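Local coordinates for RILP-like protein 2 (Mus musculus, PDB 4KP3) that helps control cell shape and dendritic spine formation and maintenance, and acts in protein transport away from primary cilia, here represented by its dimeric RILP homology 1 (RH1) region, at residues T33-D36 against V37-I40; V82-L85 against R86-D90. All coordinates share one frame; numbering follows the deposited sequence.

How the interactions relate
Counted from the N terminus, the chain passes helix 22-25, enters helix 34-49, turns round and runs out along helix 55-100. Interaction 1 is the N-cap and first two turns of helix 34-49, and its capping box ends the link from helix 22-25. Interaction 2 is a later piece of helix 55-100. Each lies within one continuous run, so neither closes a long loop; they follow in series, neither nested nor crossed, with centres about 23 Å apart. Helix 55-100 connects them: V37 and I40 of interaction 1 pack on M68, while V82 and L85 of interaction 2 meet the second subunit. Interaction 1 also borders the chain of another protein.

Interaction 1: residues T33-D36 against V37-I40; sequences TTDD and VYDI
T33 and V37 open the i to i+4 bonding of helix 34-49, V37 N reaching T33 O at 3.2 Å; Y38, D39 and I40 repeat the step to T34, D35 and D36. At the helix start, two side chains exchange bonds with the backbone: D36 N donates to T33 OG1 (3.1 Å), and T33 N to D36 OD2 (3.1 Å), coming from above the carboxylate plane. This reciprocal pair is a capping box with T33 as N-cap, and it occupies a backbone N-H that the first turn cannot otherwise serve. K27 makes a salt bridge to the same OD2, tying the cap to the link that follows helix 22-25. Y38 lies alongside T34, its ring drawn back over the first turn because CG stands beside the backbone N (chi1 -57°). T34 O sits over the ring centre, 3.0 Å above its plane, while T34 CB is 3.9 Å from Y38 OH, which is hydrogen-bonded to E72 of helix 55-100. With an alanine here, T34 O would probably lose its aromatic cover and E72 this hydroxyl partner. D35 OD1 approaches the ring at Y38 CD2 (3.8 Å), the carboxylate turned 62° from it. D36 OD1 and D39 OD2 are like-charged neighbours 4.4 Å apart, but D39 OD1 has a salt bridge to a basic side chain of another protein's chain.

Interaction 2: residues V82-L85 against R86-D90; sequences VEEL and RMERD
R89 and L85 are joined by the shortest of four backbone bonds across this part of helix 55-100, R89 N to L85 O at 2.9 Å; R86, M87 and E88 likewise donate to V82, E83 and E84. This is regular alpha-helix, one flank of which (V82, L85, R86, E88, R89) meets the second subunit of the RH1 dimer. R89 NE also forms a salt bridge to D90 OD1 (3.0 Å), on the anti side, 30° out of the carboxylate plane; bends at chi2 and chi3 fold the arginine back to its neighbour. E84 OE2 and E88 OE2 come within 3.7 Å, their carboxylates 41° apart, a closeness likely to be unfavourable if both are charged. R89 of the second subunit, in a salt bridge with E88 OE1, may offset it. L85 CD2 lies 4.1 Å from E88 OE2, and L85 itself packs on R89 of that subunit. On another side M87 crosses E84 at about a right angle, bringing M87 CE against E84 OE1. R86 runs alongside V82, and a bend at chi2 (-135°) carries its guanidinium back until V82 CG1 lies over one face, 3.3 Å from R86 NH1.

Interaction 1: residues T33-D36 against V37-I40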
ATOM      1  N   THR E  33       8.996   3.252 -15.519  1.00 39.65           N
ATOM      2  CA  THR E  33      10.281   3.891 -15.260  1.00 35.77           C
ATOM      3  C   THR E  33      10.365   4.192 -13.769  1.00 37.23           C
ATOM      4  O   THR E  33       9.357   4.116 -13.064  1.00 42.97           O
ATOM      5  CB  THR E  33      10.418   5.215 -16.010  1.00 41.32           C
ATOM      6  OG1 THR E  33       9.550   6.183 -15.409  1.00 37.38           O
ATOM      7  CG2 THR E  33      10.059   5.039 -17.478  1.00 35.94           C
ATOM      8  N   THR E  34      11.549   4.545 -13.280  1.00 38.15           N
ATOM      9  CA  THR E  34      11.677   4.914 -11.871  1.00 39.98           C
ATOM     10  C   THR E  34      10.859   6.172 -11.564  1.00 42.70           C
ATOM     11  O   THR E  34      10.377   6.343 -10.445  1.00 50.05           O
ATOM     12  CB  THR E  34      13.152   5.091 -11.429  1.00 38.37           C
ATOM     13  OG1 THR E  34      13.818   6.002 -12.308  1.00 43.55           O
ATOM     14  CG2 THR E  34      13.885   3.754 -11.444  1.00 38.74           C
ATOM     15  N   ASP E  35      10.691   7.035 -12.564  1.00 44.29           N
ATOM     16  CA  ASP E  35       9.811   8.198 -12.435  1.00 44.85           C
ATOM     17  C   ASP E  35       8.362   7.786 -12.169  1.00 46.47           C
ATOM     18  O   ASP E  35       7.687   8.391 -11.334  1.00 49.71           O
ATOM     19  CB  ASP E  35       9.874   9.076 -13.687  1.00 46.06           C
ATOM     20  CG  ASP E  35      11.126   9.930 -13.742  1.00 50.08           C
ATOM     21  OD1 ASP E  35      11.691  10.219 -12.668  1.00 45.35           O
ATOM     22  OD2 ASP E  35      11.540  10.315 -14.858  1.00 53.23           O
ATOM     23  N   ASP E  36       7.892   6.762 -12.880  1.00 39.94           N
ATOM     24  CA  ASP E  36       6.539   6.245 -12.683  1.00 38.44           C
ATOM     25  C   ASP E  36       6.342   5.735 -11.259  1.00 35.34           C
ATOM     26  O   ASP E  36       5.287   5.935 -10.658  1.00 43.01           O
ATOM     27  CB  ASP E  36       6.231   5.123 -13.673  1.00 39.43           C
ATOM     28  CG  ASP E  36       6.145   5.613 -15.102  1.00 46.24           C
ATOM     29  OD1 ASP E  36       5.823   6.801 -15.308  1.00 48.27           O
ATOM     30  OD2 ASP E  36       6.393   4.802 -16.018  1.00 53.16           O
ATOM     31  N   VAL E  37       7.367   5.083 -10.723  1.00 31.51           N
ATOM     32  CA  VAL E  37       7.320   4.574  -9.358  1.00 36.95           C
ATOM     33  C   VAL E  37       7.216   5.741  -8.372  1.00 41.18           C
ATOM     34  O   VAL E  37       6.404   5.714  -7.445  1.00 41.12           O
ATOM     35  CB  VAL E  37       8.564   3.708  -9.047  1.00 33.62           C
ATOM     36  CG1 VAL E  37       8.584   3.278  -7.589  1.00 26.50           C
ATOM     37  CG2 VAL E  37       8.608   2.500  -9.966  1.00 24.57           C
ATOM     38  N   TYR E  38       8.034   6.766  -8.592  1.00 30.78           N
ATOM     39  CA  TYR E  38       7.996   7.983  -7.781  1.00 38.68           C
ATOM     40  C   TYR E  38       6.617   8.646  -7.803  1.00 35.80           C
ATOM     41  O   TYR E  38       6.138   9.137  -6.781  1.00 35.17           O
ATOM     42  CB  TYR E  38       9.059   8.975  -8.257  1.00 40.26           C
ATOM     43  CG  TYR E  38      10.466   8.424  -8.235  1.00 41.98           C
ATOM     44  CD1 TYR E  38      10.817   7.406  -7.360  1.00 37.98           C
ATOM     45  CD2 TYR E  38      11.439   8.914  -9.096  1.00 43.11           C
ATOM     46  CE1 TYR E  38      12.094   6.894  -7.337  1.00 38.99           C
ATOM     47  CE2 TYR E  38      12.723   8.408  -9.081  1.00 40.64           C
ATOM     48  CZ  TYR E  38      13.046   7.398  -8.197  1.00 41.74           C
ATOM     49  OH  TYR E  38      14.323   6.886  -8.174  1.00 35.93           O
ATOM     50  N   ASP E  39       5.985   8.653  -8.973  1.00 34.22           N
ATOM     51  CA  ASP E  39       4.646   9.218  -9.118  1.00 30.55           C
ATOM     52  C   ASP E  39       3.627   8.447  -8.283  1.00 37.80           C
ATOM     53  O   ASP E  39       2.865   9.044  -7.524  1.00 35.30           O
ATOM     54  CB  ASP E  39       4.214   9.240 -10.588  1.00 35.38           C
ATOM     55  CG  ASP E  39       4.951  10.290 -11.399  1.00 45.24           C
ATOM     56  OD1 ASP E  39       5.574  11.189 -10.795  1.00 45.69           O
ATOM     57  OD2 ASP E  39       4.900  10.221 -12.645  1.00 52.71           O
ATOM     58  N   ILE E  40       3.629   7.122  -8.426  1.00 32.50           N
ATOM     59  CA  ILE E  40       2.754   6.244  -7.655  1.00 29.04           C
ATOM     60  C   ILE E  40       2.958   6.463  -6.160  1.00 26.35           C
ATOM     61  O   ILE E  40       1.998   6.493  -5.387  1.00 36.25           O
ATOM     62  CB  ILE E  40       3.024   4.757  -7.988  1.00 33.46           C
ATOM     63  CG1 ILE E  40       2.684   4.462  -9.449  1.00 36.00           C
ATOM     64  CG2 ILE E  40       2.224   3.833  -7.073  1.00 30.07           C
ATOM     65  CD1 ILE E  40       3.080   3.059  -9.900  1.00 27.03           C
TER

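Interaction 2: residues V82-L85 against R86-D90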
ATOM      1  N   VAL E  82      19.265  -3.857 -19.137  1.00 36.96           N
ATOM      2  CA  VAL E  82      18.810  -3.925 -20.524  1.00 35.71           C
ATOM      3  C   VAL E  82      19.520  -2.889 -21.393  1.00 38.84           C
ATOM      4  O   VAL E  82      19.953  -3.197 -22.501  1.00 48.88           O
ATOM      5  CB  VAL E  82      17.276  -3.760 -20.646  1.00 39.65           C
ATOM      6  CG1 VAL E  82      16.878  -3.395 -22.068  1.00 33.84           C
ATOM      7  CG2 VAL E  82      16.566  -5.036 -20.216  1.00 36.88           C
ATOM      8  N   GLU E  83      19.667  -1.674 -20.877  1.00 40.88           N
ATOM      9  CA  GLU E  83      20.315  -0.604 -21.634  1.00 47.70           C
ATOM     10  C   GLU E  83      21.792  -0.888 -21.930  1.00 46.45           C
ATOM     11  O   GLU E  83      22.253  -0.681 -23.056  1.00 45.38           O
ATOM     12  CB  GLU E  83      20.166   0.740 -20.921  1.00 56.49           C
ATOM     13  CG  GLU E  83      20.745   1.902 -21.707  1.00 72.13           C
ATOM     14  CD  GLU E  83      20.213   1.960 -23.127  1.00 86.53           C
ATOM     15  OE1 GLU E  83      21.024   1.889 -24.075  1.00 89.20           O
ATOM     16  OE2 GLU E  83      18.980   2.078 -23.297  1.00 91.98           O
ATOM     17  N   GLU E  84      22.527  -1.362 -20.926  1.00 41.84           N
ATOM     18  CA  GLU E  84      23.948  -1.658 -21.102  1.00 40.87           C
ATOM     19  C   GLU E  84      24.157  -2.814 -22.073  1.00 41.89           C
ATOM     20  O   GLU E  84      25.040  -2.764 -22.933  1.00 39.23           O
ATOM     21  CB  GLU E  84      24.632  -1.952 -19.760  1.00 44.80           C
ATOM     22  CG  GLU E  84      26.031  -2.556 -19.895  1.00 60.06           C
ATOM     23  CD  GLU E  84      27.014  -1.650 -20.638  1.00 73.80           C
ATOM     24  OE1 GLU E  84      26.956  -0.416 -20.452  1.00 76.57           O
ATOM     25  OE2 GLU E  84      27.850  -2.174 -21.407  1.00 76.29           O
ATOM     26  N   LEU E  85      23.330  -3.848 -21.948  1.00 42.25           N
ATOM     27  CA  LEU E  85      23.415  -4.981 -22.858  1.00 40.62           C
ATOM     28  C   LEU E  85      23.063  -4.580 -24.292  1.00 43.36           C
ATOM     29  O   LEU E  85      23.631  -5.119 -25.240  1.00 48.23           O
ATOM     30  CB  LEU E  85      22.559  -6.157 -22.370  1.00 40.50           C
ATOM     31  CG  LEU E  85      23.256  -7.076 -21.361  1.00 43.61           C
ATOM     32  CD1 LEU E  85      22.287  -8.065 -20.730  1.00 44.48           C
ATOM     33  CD2 LEU E  85      24.419  -7.815 -22.017  1.00 40.36           C
ATOM     34  N   ARG E  86      22.152  -3.622 -24.450  1.00 41.30           N
ATOM     35  CA  ARG E  86      21.769  -3.156 -25.787  1.00 45.19           C
ATOM     36  C   ARG E  86      22.925  -2.483 -26.523  1.00 43.53           C
ATOM     37  O   ARG E  86      23.171  -2.780 -27.690  1.00 50.92           O
ATOM     38  CB  ARG E  86      20.546  -2.231 -25.738  1.00 53.91           C
ATOM     39  CG  ARG E  86      19.253  -2.967 -25.438  1.00 69.94           C
ATOM     40  CD  ARG E  86      18.111  -2.536 -26.339  1.00 81.57           C
ATOM     41  NE  ARG E  86      17.090  -3.578 -26.426  1.00 87.63           N
ATOM     42  CZ  ARG E  86      15.939  -3.565 -25.763  1.00 90.45           C
ATOM     43  NH1 ARG E  86      15.640  -2.549 -24.964  1.00 89.39           N
ATOM     44  NH2 ARG E  86      15.079  -4.566 -25.908  1.00 89.57           N
ATOM     45  N   MET E  87      23.628  -1.584 -25.837  1.00 41.21           N
ATOM     46  CA  MET E  87      24.805  -0.932 -26.409  1.00 45.15           C
ATOM     47  C   MET E  87      25.852  -1.955 -26.819  1.00 44.51           C
ATOM     48  O   MET E  87      26.334  -1.956 -27.953  1.00 47.87           O
ATOM     49  CB  MET E  87      25.430   0.025 -25.399  1.00 50.67           C
ATOM     50  CG  MET E  87      24.669   1.315 -25.180  1.00 60.63           C
ATOM     51  SD  MET E  87      25.665   2.479 -24.226  1.00 73.73           S
ATOM     52  CE  MET E  87      26.190   1.410 -22.894  1.00 91.69           C
ATOM     53  N   GLU E  88      26.199  -2.822 -25.876  1.00 42.54           N
ATOM     54  CA  GLU E  88      27.202  -3.854 -26.093  1.00 45.01           C
ATOM     55  C   GLU E  88      26.845  -4.701 -27.303  1.00 44.48           C
ATOM     56  O   GLU E  88      27.688  -4.972 -28.158  1.00 47.80           O
ATOM     57  CB  GLU E  88      27.279  -4.743 -24.862  1.00 51.51           C
ATOM     58  CG  GLU E  88      28.672  -5.035 -24.391  1.00 60.96           C
ATOM     59  CD  GLU E  88      28.671  -5.979 -23.215  1.00 72.80           C
ATOM     60  OE1 GLU E  88      29.437  -6.964 -23.252  1.00 80.09           O
ATOM     61  OE2 GLU E  88      27.897  -5.738 -22.262  1.00 69.31           O
ATOM     62  N   ARG E  89      25.581  -5.108 -27.363  1.00 41.68           N
ATOM     63  CA  ARG E  89      25.071  -5.925 -28.453  1.00 39.67           C
ATOM     64  C   ARG E  89      25.135  -5.177 -29.786  1.00 43.74           C
ATOM     65  O   ARG E  89      25.517  -5.756 -30.802  1.00 44.77           O
ATOM     66  CB  ARG E  89      23.638  -6.377 -28.135  1.00 40.96           C
ATOM     67  CG  ARG E  89      23.077  -7.468 -29.031  1.00 39.26           C
ATOM     68  CD  ARG E  89      22.469  -6.899 -30.305  1.00 45.20           C
ATOM     69  NE  ARG E  89      21.626  -5.737 -30.035  1.00 47.56           N
ATOM     70  CZ  ARG E  89      20.316  -5.803 -29.818  1.00 54.97           C
ATOM     71  NH1 ARG E  89      19.705  -6.979 -29.842  1.00 52.34           N
ATOM     72  NH2 ARG E  89      19.620  -4.698 -29.579  1.00 51.76           N
ATOM     73  N   ASP E  90      24.749  -3.904 -29.788  1.00 47.72           N
ATOM     74  CA  ASP E  90      24.815  -3.106 -31.013  1.00 47.19           C
ATOM     75  C   ASP E  90      26.258  -2.976 -31.495  1.00 46.90           C
ATOM     76  O   ASP E  90      26.549  -3.181 -32.675  1.00 42.75           O
ATOM     77  CB  ASP E  90      24.205  -1.715 -30.810  1.00 34.02           C
ATOM     78  CG  ASP E  90      22.718  -1.761 -30.511  1.00 43.82           C
ATOM     79  OD1 ASP E  90      22.093  -2.817 -30.743  1.00 47.09           O
ATOM     80  OD2 ASP E  90      22.175  -0.735 -30.041  1.00 37.74           O
TER